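PDB 3GWZ: mitomycin biosynthesis 6-O-methyltransferase from Streptomyces lavendulae, which methylates the 6-hydroxyl of 6-demethylmitomycins A and B with S-adenosyl-L-methionine, forming the quinone methoxy group of mitomycins A and B. Local coordinates for residues A[270-275]-A[291-296]; A[276-281]-A[287-292]; A[334-339]-A[348-353]. One frame throughout, in Å; residues are numbered along the deposited sequence.

How the interactions relate
All three contacts belong to the Rossmann-like methyltransferase fold and lie on the same side of the chain's centre. Interactions 1 and 2 are buried, apolar, and share helix 283-296: its later part covers strand 271-275, its earlier part covers the loop that follows the strand, and I274 CD1 meets I289 CG2 at 3.9 Å where the two join. Both also carry residues that touch S-adenosyl-L-homocysteine. Interaction 3 differs in place and chemistry, being a surface contact between helix 336-344 and the edge strand 348-355, with a carboxylate and a hydroxyl at its centre. R334 ties it to interaction 2 by probable hydrogen bonds to the carbonyls of L278 and W281.

Interaction 1: A[270-275]-A[291-296]; sequences DVYLIK and RRIATA. With SAH (S-adenosyl-L-homocysteine), chain G.
Strand 271-275 and the helical segment 291-296 run almost antiparallel, their axes at 164° and 10.4 Å apart, with Y272 facing I293 and A296 across the gap. This is the strand-to-helix packing of a right-handed beta-alpha-beta unit, in which helix 283-296 returns along the sheet before strand 302-308. Y272 and I274, two residues apart, present their side chains to the same helix. The Y272 ring is put there by a chi1 of -68°, which sets CG beside the backbone N and anti to the carbonyl carbon. I293 comes to this ring obliquely through its CG2 branch, 4.5 Å from Y272 CG. At the phenol end, A296 CB lies 4.2 Å from Y272 CZ, so the short alanine side chain packs where the ring reaches the helix. Y272 OH is 3.2 Å from A296 O, close but not a hydrogen bond across the two segments; its hydrogen bonds go to P266 O and A269 N in the loop before the strand. The terminal CD1 of I274 meets I293 CD1 at 4.2 Å, the two chains crossing at a slant.

At the strand's C-terminal end, K275 belongs to the cofactor site. Bends at chi3 and chi4 curl its chain past one carboxylate oxygen of S-adenosyl-L-homocysteine, where K275 NZ donates to SAH OXT at 2.7 Å; E190 and S187 also bind this nitrogen. The ligand amine in turn donates to the main chain, SAH N to K275 O at 2.8 Å. The chemistry is thus divided: mostly apolar contacts pack the helix on the strand, with the tyrosine hydroxyl satisfied by the preceding loop, while the ligand's amino and carboxylate groups, probably both charged, each have a hydrogen bond to K275, one to its main chain and one to its side chain.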
loop_
_atom_site.group_PDB
_atom_site.type_symbol
_atom_site.label_atom_id
_atom_site.label_comp_id
_atom_site.label_asym_id
_atom_site.label_seq_id
_atom_site.Cartn_x
_atom_site.Cartn_y
_atom_site.Cartn_z
ATOM N N ASP A 270 -23.434 -17.804 28.286
ATOM C CA ASP A 270 -22.444 -18.593 29.016
ATOM C C ASP A 270 -21.202 -17.786 29.405
ATOM O O ASP A 270 -20.652 -17.946 30.498
ATOM C CB ASP A 270 -22.014 -19.801 28.179
ATOM C CG ASP A 270 -23.138 -20.810 27.985
ATOM O OD1 ASP A 270 -23.991 -20.927 28.890
ATOM O OD2 ASP A 270 -23.162 -21.484 26.932
ATOM N N VAL A 271 -20.735 -16.933 28.505
ATOM C CA VAL A 271 -19.548 -16.147 28.816
ATOM C C VAL A 271 -19.730 -14.703 28.364
ATOM O O VAL A 271 -20.194 -14.435 27.247
ATOM C CB VAL A 271 -18.265 -16.783 28.215
ATOM C CG1 VAL A 271 -18.384 -16.903 26.697
ATOM C CG2 VAL A 271 -17.018 -15.978 28.605
ATOM N N TYR A 272 -19.402 -13.775 29.258
ATOM C CA TYR A 272 -19.402 -12.360 28.922
ATOM C C TYR A 272 -17.962 -11.878 28.850
ATOM O O TYR A 272 -17.122 -12.291 29.652
ATOM C CB TYR A 272 -20.181 -11.562 29.969
ATOM C CG TYR A 272 -21.660 -11.875 29.935
ATOM C CD1 TYR A 272 -22.535 -11.083 29.210
ATOM C CD2 TYR A 272 -22.170 -12.991 30.595
ATOM C CE1 TYR A 272 -23.883 -11.378 29.145
ATOM C CE2 TYR A 272 -23.524 -13.293 30.546
ATOM C CZ TYR A 272 -24.373 -12.491 29.821
ATOM O OH TYR A 272 -25.721 -12.783 29.766
ATOM N N LEU A 273 -17.673 -11.019 27.881
ATOM C CA LEU A 273 -16.324 -10.492 27.734
ATOM C C LEU A 273 -16.397 -8.975 27.767
ATOM O O LEU A 273 -17.324 -8.385 27.221
ATOM C CB LEU A 273 -15.692 -10.960 26.424
ATOM C CG LEU A 273 -15.425 -12.463 26.262
ATOM C CD1 LEU A 273 -16.702 -13.181 25.892
ATOM C CD2 LEU A 273 -14.375 -12.698 25.196
ATOM N N ILE A 274 -15.426 -8.351 28.424
ATOM C CA ILE A 274 -15.372 -6.891 28.503
ATOM C C ILE A 274 -13.899 -6.465 28.524
ATOM O O ILE A 274 -13.213 -6.598 29.525
ATOM C CB ILE A 274 -16.184 -6.352 29.706
ATOM C CG1 ILE A 274 -16.291 -4.823 29.666
ATOM C CG2 ILE A 274 -15.606 -6.827 31.043
ATOM C CD1 ILE A 274 -17.412 -4.275 30.566
ATOM N N LYS A 275 -13.416 -5.993 27.383
ATOM C CA LYS A 275 -11.987 -5.764 27.189
ATOM C C LYS A 275 -11.725 -4.288 26.952
ATOM O O LYS A 275 -12.315 -3.703 26.044
ATOM C CB LYS A 275 -11.487 -6.577 25.981
ATOM C CG LYS A 275 -10.031 -6.328 25.612
ATOM C CD LYS A 275 -9.473 -7.405 24.673
ATOM C CE LYS A 275 -9.890 -7.194 23.214
ATOM N NZ LYS A 275 -9.226 -6.013 22.577
ATOM N N ARG A 291 -22.883 -4.460 37.862
ATOM C CA ARG A 291 -24.142 -4.886 38.465
ATOM C C ARG A 291 -25.129 -5.337 37.391
ATOM O O ARG A 291 -25.823 -6.339 37.563
ATOM C CB ARG A 291 -24.736 -3.778 39.346
ATOM C CG ARG A 291 -24.083 -3.689 40.724
ATOM C CD ARG A 291 -24.672 -2.579 41.592
ATOM N NE ARG A 291 -24.005 -2.517 42.894
ATOM C CZ ARG A 291 -24.140 -1.522 43.768
ATOM N NH1 ARG A 291 -24.922 -0.484 43.492
ATOM N NH2 ARG A 291 -23.486 -1.561 44.922
ATOM N N ARG A 292 -25.180 -4.613 36.275
ATOM C CA ARG A 292 -26.045 -5.025 35.177
ATOM C C ARG A 292 -25.561 -6.334 34.554
ATOM O O ARG A 292 -26.365 -7.161 34.127
ATOM C CB ARG A 292 -26.180 -3.932 34.116
ATOM C CG ARG A 292 -27.307 -4.231 33.123
ATOM C CD ARG A 292 -27.672 -3.032 32.272
ATOM N NE ARG A 292 -28.120 -1.894 33.073
ATOM C CZ ARG A 292 -29.360 -1.736 33.525
ATOM N NH1 ARG A 292 -30.285 -2.651 33.270
ATOM N NH2 ARG A 292 -29.675 -0.659 34.235
ATOM N N ILE A 293 -24.247 -6.527 34.494
ATOM C CA ILE A 293 -23.712 -7.781 33.987
ATOM C C ILE A 293 -24.071 -8.912 34.946
ATOM O O ILE A 293 -24.576 -9.948 34.533
ATOM C CB ILE A 293 -22.181 -7.722 33.801
ATOM C CG1 ILE A 293 -21.821 -6.716 32.705
ATOM C CG2 ILE A 293 -21.624 -9.096 33.458
ATOM C CD1 ILE A 293 -20.330 -6.424 32.635
ATOM N N ALA A 294 -23.832 -8.698 36.234
ATOM C CA ALA A 294 -24.156 -9.709 37.237
ATOM C C ALA A 294 -25.611 -10.187 37.128
ATOM O O ALA A 294 -25.892 -11.379 37.257
ATOM C CB ALA A 294 -23.869 -9.170 38.648
ATOM N N THR A 295 -26.520 -9.246 36.901
ATOM C CA THR A 295 -27.945 -9.545 36.780
ATOM C C THR A 295 -28.230 -10.463 35.594
ATOM O O THR A 295 -29.115 -11.323 35.652
ATOM C CB THR A 295 -28.759 -8.245 36.636
ATOM O OG1 THR A 295 -28.665 -7.490 37.852
ATOM C CG2 THR A 295 -30.221 -8.545 36.345
ATOM N N ALA A 296 -27.460 -10.288 34.526
ATOM C CA ALA A 296 -27.677 -11.025 33.286
ATOM C C ALA A 296 -27.061 -12.419 33.338
ATOM O O ALA A 296 -27.349 -13.266 32.492
ATOM C CB ALA A 296 -27.102 -10.247 32.098
HETATM N N SAH G . -13.534 -3.818 23.471
HETATM C CA SAH G . -12.911 -3.068 22.327
HETATM C CB SAH G . -13.056 -1.537 22.431
HETATM C CG SAH G . -12.454 -0.874 23.685
HETATM S SD SAH G . -12.578 0.909 23.612
HETATM C C SAH G . -11.456 -3.428 22.231
HETATM O O SAH G . -10.831 -3.179 21.196
HETATM O OXT SAH G . -10.872 -3.982 23.173
HETATM C "C5'" SAH G . -14.039 1.152 24.604
HETATM C "C4'" SAH G . -15.358 0.977 23.823
HETATM O "O4'" SAH G . -16.527 1.247 24.631
HETATM C "C3'" SAH G . -15.528 1.843 22.571
HETATM O "O3'" SAH G . -15.558 0.991 21.415
HETATM C "C2'" SAH G . -16.878 2.548 22.726
HETATM O "O2'" SAH G . -17.670 2.554 21.532
HETATM C "C1'" SAH G . -17.581 1.682 23.746
HETATM N N9 SAH G . -18.590 2.384 24.570
HETATM C C8 SAH G . -18.412 3.542 25.246
HETATM N N7 SAH G . -19.539 3.873 25.926
HETATM C C5 SAH G . -20.448 2.897 25.690
HETATM C C6 SAH G . -21.835 2.615 26.109
HETATM N N6 SAH G . -22.458 3.488 26.937
HETATM N N1 SAH G . -22.434 1.489 25.636
HETATM C C2 SAH G . -21.795 0.641 24.817
HETATM N N3 SAH G . -20.526 0.833 24.397
HETATM C C4 SAH G . -19.821 1.921 24.797
#

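Interaction 2: A[276-281]-A[287-292]; sequences HVLHDW and VRILRR. With SAH (S-adenosyl-L-homocysteine), chain G.
I289 CD1 sits over a face of the W281 indole, 4.2 Å from the centroid of the five-membered ring and 23° off its normal, a CH-pi contact. The nearest ring atom is W281 CD1, and the two side chains cross at about a right angle. I289 reaches the ring because its CG1 branch stands anti to the carbonyl carbon (chi1 -64°) and CD1 continues the chain outward in an extended form, with chi2 at 161°. The same methyl also serves L278: I289 CD1 and L278 CD2 are 4.0 Å apart, and these two side chains lie alongside each other, running in opposing directions. The other leucine branch turns to the next helical residue, L278 CD1 lying 4.0 Å from L290 CD2, so the two branches of L278 divide between successive helix residues.

The segment 276-281 is the turn that leaves strand 271-275 of the Rossmann-like sheet at its C-terminal end, where this class of methyltransferase binds its cofactor, and a short 3-10 turn at 278-280 leads it toward helix 283-296. With L278 directed at the helix, neighbouring residues supply the ligand side. V277 lays CG2 4.0 Å from SAH C5', and the carboxylate oxygen D280 OD2 is 3.4 Å from that same ligand carbon. D280 CB lies above the rim of the indole face opposite to I289 CD1. SAH N7 lies in the indole plane at its edge, 3.8 Å from W281 CZ2. F262 meets W281 edge-to-face and the W166 ring lies against it at a shallow angle, so the indole has further aromatic neighbours. H279, the inferred proton acceptor, comes from the same turn; its ND1 is hydrogen-bonded to E333 OE1, while its side chain also packs on N308, a substrate-binding residue.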
loop_
_atom_site.group_PDB
_atom_site.type_symbol
_atom_site.label_atom_id
_atom_site.label_comp_id
_atom_site.label_asym_id
_atom_site.label_seq_id
_atom_site.Cartn_x
_atom_site.Cartn_y
_atom_site.Cartn_z
ATOM N N HIS A 276 -10.851 -3.705 27.774
ATOM C CA HIS A 276 -10.462 -2.304 27.672
ATOM C C HIS A 276 -11.676 -1.383 27.702
ATOM O O HIS A 276 -11.733 -0.368 26.995
ATOM C CB HIS A 276 -9.614 -2.059 26.416
ATOM C CG HIS A 276 -8.293 -2.760 26.440
ATOM N ND1 HIS A 276 -7.505 -2.820 27.572
ATOM C CD2 HIS A 276 -7.618 -3.429 25.475
ATOM C CE1 HIS A 276 -6.403 -3.498 27.302
ATOM N NE2 HIS A 276 -6.446 -3.876 26.035
ATOM N N VAL A 277 -12.652 -1.749 28.521
ATOM C CA VAL A 277 -13.823 -0.910 28.704
ATOM C C VAL A 277 -13.818 -0.328 30.108
ATOM O O VAL A 277 -13.910 0.886 30.283
ATOM C CB VAL A 277 -15.142 -1.676 28.418
ATOM C CG1 VAL A 277 -16.355 -0.919 28.996
ATOM C CG2 VAL A 277 -15.309 -1.889 26.922
ATOM N N LEU A 278 -13.681 -1.188 31.115
ATOM C CA LEU A 278 -13.829 -0.723 32.490
ATOM C C LEU A 278 -12.792 0.334 32.847
ATOM O O LEU A 278 -13.057 1.202 33.666
ATOM C CB LEU A 278 -13.779 -1.885 33.482
ATOM C CG LEU A 278 -14.921 -2.883 33.292
ATOM C CD1 LEU A 278 -14.827 -3.996 34.324
ATOM C CD2 LEU A 278 -16.277 -2.167 33.373
ATOM N N HIS A 279 -11.617 0.277 32.228
ATOM C CA HIS A 279 -10.594 1.268 32.553
ATOM C C HIS A 279 -10.911 2.675 32.019
ATOM O O HIS A 279 -10.215 3.643 32.349
ATOM C CB HIS A 279 -9.188 0.780 32.175
ATOM C CG HIS A 279 -8.915 0.740 30.704
ATOM N ND1 HIS A 279 -7.673 0.421 30.194
ATOM C CD2 HIS A 279 -9.703 1.002 29.634
ATOM C CE1 HIS A 279 -7.711 0.473 28.874
ATOM N NE2 HIS A 279 -8.930 0.826 28.507
ATOM N N ASP A 280 -11.975 2.791 31.228
ATOM C CA ASP A 280 -12.464 4.099 30.791
ATOM C C ASP A 280 -13.296 4.799 31.854
ATOM O O ASP A 280 -13.565 5.992 31.725
ATOM C CB ASP A 280 -13.343 3.974 29.550
ATOM C CG ASP A 280 -12.595 3.427 28.360
ATOM O OD1 ASP A 280 -11.352 3.526 28.332
ATOM O OD2 ASP A 280 -13.258 2.899 27.452
ATOM N N TRP A 281 -13.716 4.063 32.887
ATOM C CA TRP A 281 -14.768 4.539 33.794
ATOM C C TRP A 281 -14.340 4.660 35.259
ATOM O O TRP A 281 -13.498 3.896 35.731
ATOM C CB TRP A 281 -16.000 3.623 33.676
ATOM C CG TRP A 281 -16.515 3.545 32.257
ATOM C CD1 TRP A 281 -16.283 2.544 31.342
ATOM C CD2 TRP A 281 -17.307 4.528 31.583
ATOM N NE1 TRP A 281 -16.893 2.852 30.143
ATOM C CE2 TRP A 281 -17.528 4.063 30.268
ATOM C CE3 TRP A 281 -17.849 5.765 31.961
ATOM C CZ2 TRP A 281 -18.269 4.788 29.338
ATOM C CZ3 TRP A 281 -18.591 6.471 31.045
ATOM C CH2 TRP A 281 -18.793 5.988 29.746
ATOM N N VAL A 287 -19.159 0.042 38.752
ATOM C CA VAL A 287 -20.121 -0.732 39.527
ATOM C C VAL A 287 -21.463 -0.812 38.806
ATOM O O VAL A 287 -22.107 -1.863 38.799
ATOM C CB VAL A 287 -20.275 -0.183 40.969
ATOM C CG1 VAL A 287 -21.525 -0.756 41.646
ATOM C CG2 VAL A 287 -19.026 -0.500 41.782
ATOM N N ARG A 288 -21.877 0.285 38.179
ATOM C CA ARG A 288 -23.111 0.281 37.395
ATOM C C ARG A 288 -23.047 -0.791 36.313
ATOM O O ARG A 288 -23.986 -1.571 36.136
ATOM C CB ARG A 288 -23.371 1.649 36.750
ATOM C CG ARG A 288 -23.717 2.764 37.731
ATOM C CD ARG A 288 -23.736 4.127 37.021
ATOM N NE ARG A 288 -24.863 4.232 36.102
ATOM C CZ ARG A 288 -24.923 5.070 35.069
ATOM N NH1 ARG A 288 -23.912 5.895 34.802
ATOM N NH2 ARG A 288 -26.002 5.081 34.299
ATOM N N ILE A 289 -21.939 -0.828 35.583
ATOM C CA ILE A 289 -21.788 -1.807 34.512
ATOM C C ILE A 289 -21.785 -3.228 35.071
ATOM O O ILE A 289 -22.505 -4.098 34.581
ATOM C CB ILE A 289 -20.492 -1.557 33.681
ATOM C CG1 ILE A 289 -20.580 -0.214 32.958
ATOM C CG2 ILE A 289 -20.286 -2.668 32.662
ATOM C CD1 ILE A 289 -19.218 0.332 32.513
ATOM N N LEU A 290 -20.993 -3.448 36.115
ATOM C CA LEU A 290 -20.804 -4.782 36.673
ATOM C C LEU A 290 -22.112 -5.333 37.229
ATOM O O LEU A 290 -22.411 -6.525 37.098
ATOM C CB LEU A 290 -19.746 -4.746 37.777
ATOM C CG LEU A 290 -18.314 -4.509 37.302
ATOM C CD1 LEU A 290 -17.363 -4.425 38.495
ATOM C CD2 LEU A 290 -17.898 -5.621 36.337
ATOM N N ARG A 291 -22.883 -4.460 37.862
ATOM C CA ARG A 291 -24.142 -4.886 38.465
ATOM C C ARG A 291 -25.129 -5.337 37.391
ATOM O O ARG A 291 -25.823 -6.339 37.563
ATOM C CB ARG A 291 -24.736 -3.778 39.346
ATOM C CG ARG A 291 -24.083 -3.689 40.724
ATOM C CD ARG A 291 -24.672 -2.579 41.592
ATOM N NE ARG A 291 -24.005 -2.517 42.894
ATOM C CZ ARG A 291 -24.140 -1.522 43.768
ATOM N NH1 ARG A 291 -24.922 -0.484 43.492
ATOM N NH2 ARG A 291 -23.486 -1.561 44.922
ATOM N N ARG A 292 -25.180 -4.613 36.275
ATOM C CA ARG A 292 -26.045 -5.025 35.177
ATOM C C ARG A 292 -25.561 -6.334 34.554
ATOM O O ARG A 292 -26.365 -7.161 34.127
ATOM C CB ARG A 292 -26.180 -3.932 34.116
ATOM C CG ARG A 292 -27.307 -4.231 33.123
ATOM C CD ARG A 292 -27.672 -3.032 32.272
ATOM N NE ARG A 292 -28.120 -1.894 33.073
ATOM C CZ ARG A 292 -29.360 -1.736 33.525
ATOM N NH1 ARG A 292 -30.285 -2.651 33.270
ATOM N NH2 ARG A 292 -29.675 -0.659 34.235
HETATM N N SAH G . -13.534 -3.818 23.471
HETATM C CA SAH G . -12.911 -3.068 22.327
HETATM C CB SAH G . -13.056 -1.537 22.431
HETATM C CG SAH G . -12.454 -0.874 23.685
HETATM S SD SAH G . -12.578 0.909 23.612
HETATM C C SAH G . -11.456 -3.428 22.231
HETATM O O SAH G . -10.831 -3.179 21.196
HETATM O OXT SAH G . -10.872 -3.982 23.173
HETATM C "C5'" SAH G . -14.039 1.152 24.604
HETATM C "C4'" SAH G . -15.358 0.977 23.823
HETATM O "O4'" SAH G . -16.527 1.247 24.631
HETATM C "C3'" SAH G . -15.528 1.843 22.571
HETATM O "O3'" SAH G . -15.558 0.991 21.415
HETATM C "C2'" SAH G . -16.878 2.548 22.726
HETATM O "O2'" SAH G . -17.670 2.554 21.532
HETATM C "C1'" SAH G . -17.581 1.682 23.746
HETATM N N9 SAH G . -18.590 2.384 24.570
HETATM C C8 SAH G . -18.412 3.542 25.246
HETATM N N7 SAH G . -19.539 3.873 25.926
HETATM C C5 SAH G . -20.448 2.897 25.690
HETATM C C6 SAH G . -21.835 2.615 26.109
HETATM N N6 SAH G . -22.458 3.488 26.937
HETATM N N1 SAH G . -22.434 1.489 25.636
HETATM C C2 SAH G . -21.795 0.641 24.817
HETATM N N3 SAH G . -20.526 0.833 24.397
HETATM C C4 SAH G . -19.821 1.921 24.797
#

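Interaction 3: A[334-339]-A[348-353]; sequences RSESEF and LRVERS
The last helix of the methyltransferase domain, 336-344, meets strand 348-355 at the edge of the central sheet, and E336 in its first turn makes the crossing to S353 and V350. S353 OG donates to E336 OE1 at 3.0 Å, reaching the syn side of the carboxylate but 29° out of its plane. The glutamate's CB already points at the strand, and CG anti to the backbone N (chi1 -174°) with an extended chain carries the carboxylate across. Its other oxygen turns to the apolar residue, with E336 OE2 3.9 Å from V350 CG1. V350 and S353 lie on either side of a classic beta bulge, in which E351 and R352 both face E365 of the adjoining strand.

The helix start is also tied down locally. S335 occupies the N-cap position, its N donating to E338 OE1 at 3.0 Å in a nearly straight bond of 168°, met on the anti side of that carboxylate. S335 OG and S337 OG share a hydrogen bond of 3.0 Å, in which either could be the donor.

R362 NE hydrogen-bonds to S353 OG as well, placing an arginine beside the contact and so possibly favouring the negative charge of E336. The serine hydroxyl links the two groups, donating to E336 while R362 NE donates to it, giving this surface contact a polar centre with one valine methyl beside it.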
loop_
_atom_site.group_PDB
_atom_site.type_symbol
_atom_site.label_atom_id
_atom_site.label_comp_id
_atom_site.label_asym_id
_atom_site.label_seq_id
_atom_site.Cartn_x
_atom_site.Cartn_y
_atom_site.Cartn_z
ATOM N N ARG A 334 -6.303 -0.148 36.887
ATOM C CA ARG A 334 -6.510 -0.640 38.239
ATOM C C ARG A 334 -5.678 -1.900 38.496
ATOM O O ARG A 334 -5.291 -2.599 37.554
ATOM C CB ARG A 334 -7.993 -0.958 38.458
ATOM C CG ARG A 334 -8.893 0.270 38.654
ATOM C CD ARG A 334 -10.362 -0.156 38.620
ATOM N NE ARG A 334 -11.271 0.972 38.765
ATOM C CZ ARG A 334 -11.896 1.566 37.752
ATOM N NH1 ARG A 334 -11.717 1.132 36.501
ATOM N NH2 ARG A 334 -12.712 2.587 37.993
ATOM N N SER A 335 -5.400 -2.167 39.769
ATOM C CA SER A 335 -4.799 -3.431 40.190
ATOM C C SER A 335 -5.901 -4.479 40.303
ATOM O O SER A 335 -7.083 -4.141 40.304
ATOM C CB SER A 335 -4.120 -3.273 41.551
ATOM O OG SER A 335 -5.088 -3.175 42.582
ATOM N N GLU A 336 -5.526 -5.749 40.397
ATOM C CA GLU A 336 -6.534 -6.791 40.567
ATOM C C GLU A 336 -7.350 -6.588 41.847
ATOM O O GLU A 336 -8.547 -6.812 41.852
ATOM C CB GLU A 336 -5.904 -8.189 40.539
ATOM C CG GLU A 336 -6.918 -9.318 40.572
ATOM C CD GLU A 336 -6.283 -10.699 40.447
ATOM O OE1 GLU A 336 -5.342 -10.865 39.637
ATOM O OE2 GLU A 336 -6.736 -11.619 41.158
ATOM N N SER A 337 -6.701 -6.156 42.926
ATOM C CA SER A 337 -7.406 -5.954 44.190
ATOM C C SER A 337 -8.396 -4.799 44.096
ATOM O O SER A 337 -9.472 -4.832 44.699
ATOM C CB SER A 337 -6.429 -5.722 45.350
ATOM O OG SER A 337 -5.681 -4.536 45.174
ATOM N N GLU A 338 -8.036 -3.769 43.344
ATOM C CA GLU A 338 -8.981 -2.692 43.084
ATOM C C GLU A 338 -10.202 -3.188 42.307
ATOM O O GLU A 338 -11.340 -2.845 42.639
ATOM C CB GLU A 338 -8.279 -1.516 42.388
ATOM C CG GLU A 338 -7.503 -0.653 43.384
ATOM C CD GLU A 338 -6.514 0.295 42.727
ATOM O OE1 GLU A 338 -6.181 0.103 41.539
ATOM O OE2 GLU A 338 -6.062 1.232 43.410
ATOM N N PHE A 339 -9.980 -4.007 41.280
ATOM C CA PHE A 339 -11.103 -4.579 40.552
ATOM C C PHE A 339 -11.943 -5.455 41.492
ATOM O O PHE A 339 -13.174 -5.388 41.482
ATOM C CB PHE A 339 -10.634 -5.415 39.356
ATOM C CG PHE A 339 -10.492 -4.632 38.077
ATOM C CD1 PHE A 339 -11.568 -3.931 37.549
ATOM C CD2 PHE A 339 -9.285 -4.611 37.395
ATOM C CE1 PHE A 339 -11.431 -3.209 36.368
ATOM C CE2 PHE A 339 -9.147 -3.898 36.210
ATOM C CZ PHE A 339 -10.221 -3.202 35.699
ATOM N N LEU A 348 -20.094 -10.016 42.482
ATOM C CA LEU A 348 -19.229 -10.875 41.684
ATOM C C LEU A 348 -17.950 -11.187 42.437
ATOM O O LEU A 348 -17.600 -10.501 43.390
ATOM C CB LEU A 348 -18.873 -10.189 40.360
ATOM C CG LEU A 348 -20.033 -9.882 39.414
ATOM C CD1 LEU A 348 -19.549 -9.017 38.250
ATOM C CD2 LEU A 348 -20.695 -11.171 38.914
ATOM N N ARG A 349 -17.239 -12.216 42.005
ATOM C CA ARG A 349 -15.964 -12.519 42.630
ATOM C C ARG A 349 -14.976 -13.136 41.656
ATOM O O ARG A 349 -15.361 -13.810 40.695
ATOM C CB ARG A 349 -16.162 -13.423 43.851
ATOM C CG ARG A 349 -16.559 -14.843 43.521
ATOM C CD ARG A 349 -16.759 -15.642 44.807
ATOM N NE ARG A 349 -15.529 -15.727 45.591
ATOM C CZ ARG A 349 -15.487 -15.770 46.920
ATOM N NH1 ARG A 349 -16.609 -15.716 47.628
ATOM N NH2 ARG A 349 -14.322 -15.852 47.545
ATOM N N VAL A 350 -13.694 -12.901 41.910
ATOM C CA VAL A 350 -12.651 -13.377 41.021
ATOM C C VAL A 350 -12.406 -14.862 41.222
ATOM O O VAL A 350 -12.183 -15.315 42.346
ATOM C CB VAL A 350 -11.333 -12.620 41.253
ATOM C CG1 VAL A 350 -10.232 -13.174 40.347
ATOM C CG2 VAL A 350 -11.534 -11.129 41.017
ATOM N N GLU A 351 -12.448 -15.616 40.130
ATOM C CA GLU A 351 -12.138 -17.036 40.168
ATOM C C GLU A 351 -10.638 -17.216 39.973
ATOM O O GLU A 351 -9.977 -17.916 40.735
ATOM C CB GLU A 351 -12.906 -17.779 39.079
ATOM C CG GLU A 351 -13.014 -19.276 39.301
ATOM C CD GLU A 351 -14.058 -19.637 40.347
ATOM O OE1 GLU A 351 -14.371 -18.778 41.204
ATOM O OE2 GLU A 351 -14.565 -20.781 40.308
ATOM N N ARG A 352 -10.101 -16.571 38.945
ATOM C CA ARG A 352 -8.667 -16.596 38.707
ATOM C C ARG A 352 -8.293 -15.531 37.691
ATOM O O ARG A 352 -9.162 -14.951 37.039
ATOM C CB ARG A 352 -8.216 -17.977 38.225
ATOM C CG ARG A 352 -8.856 -18.419 36.927
ATOM C CD ARG A 352 -8.681 -19.915 36.716
ATOM N NE ARG A 352 -9.552 -20.421 35.661
ATOM C CZ ARG A 352 -9.124 -20.933 34.511
ATOM N NH1 ARG A 352 -7.824 -21.017 34.263
ATOM N NH2 ARG A 352 -9.997 -21.370 33.611
ATOM N N SER A 353 -6.999 -15.257 37.575
ATOM C CA SER A 353 -6.520 -14.323 36.570
ATOM C C SER A 353 -5.420 -14.985 35.762
ATOM O O SER A 353 -4.537 -15.640 36.317
ATOM C CB SER A 353 -6.037 -13.011 37.203
ATOM O OG SER A 353 -4.749 -13.151 37.774
#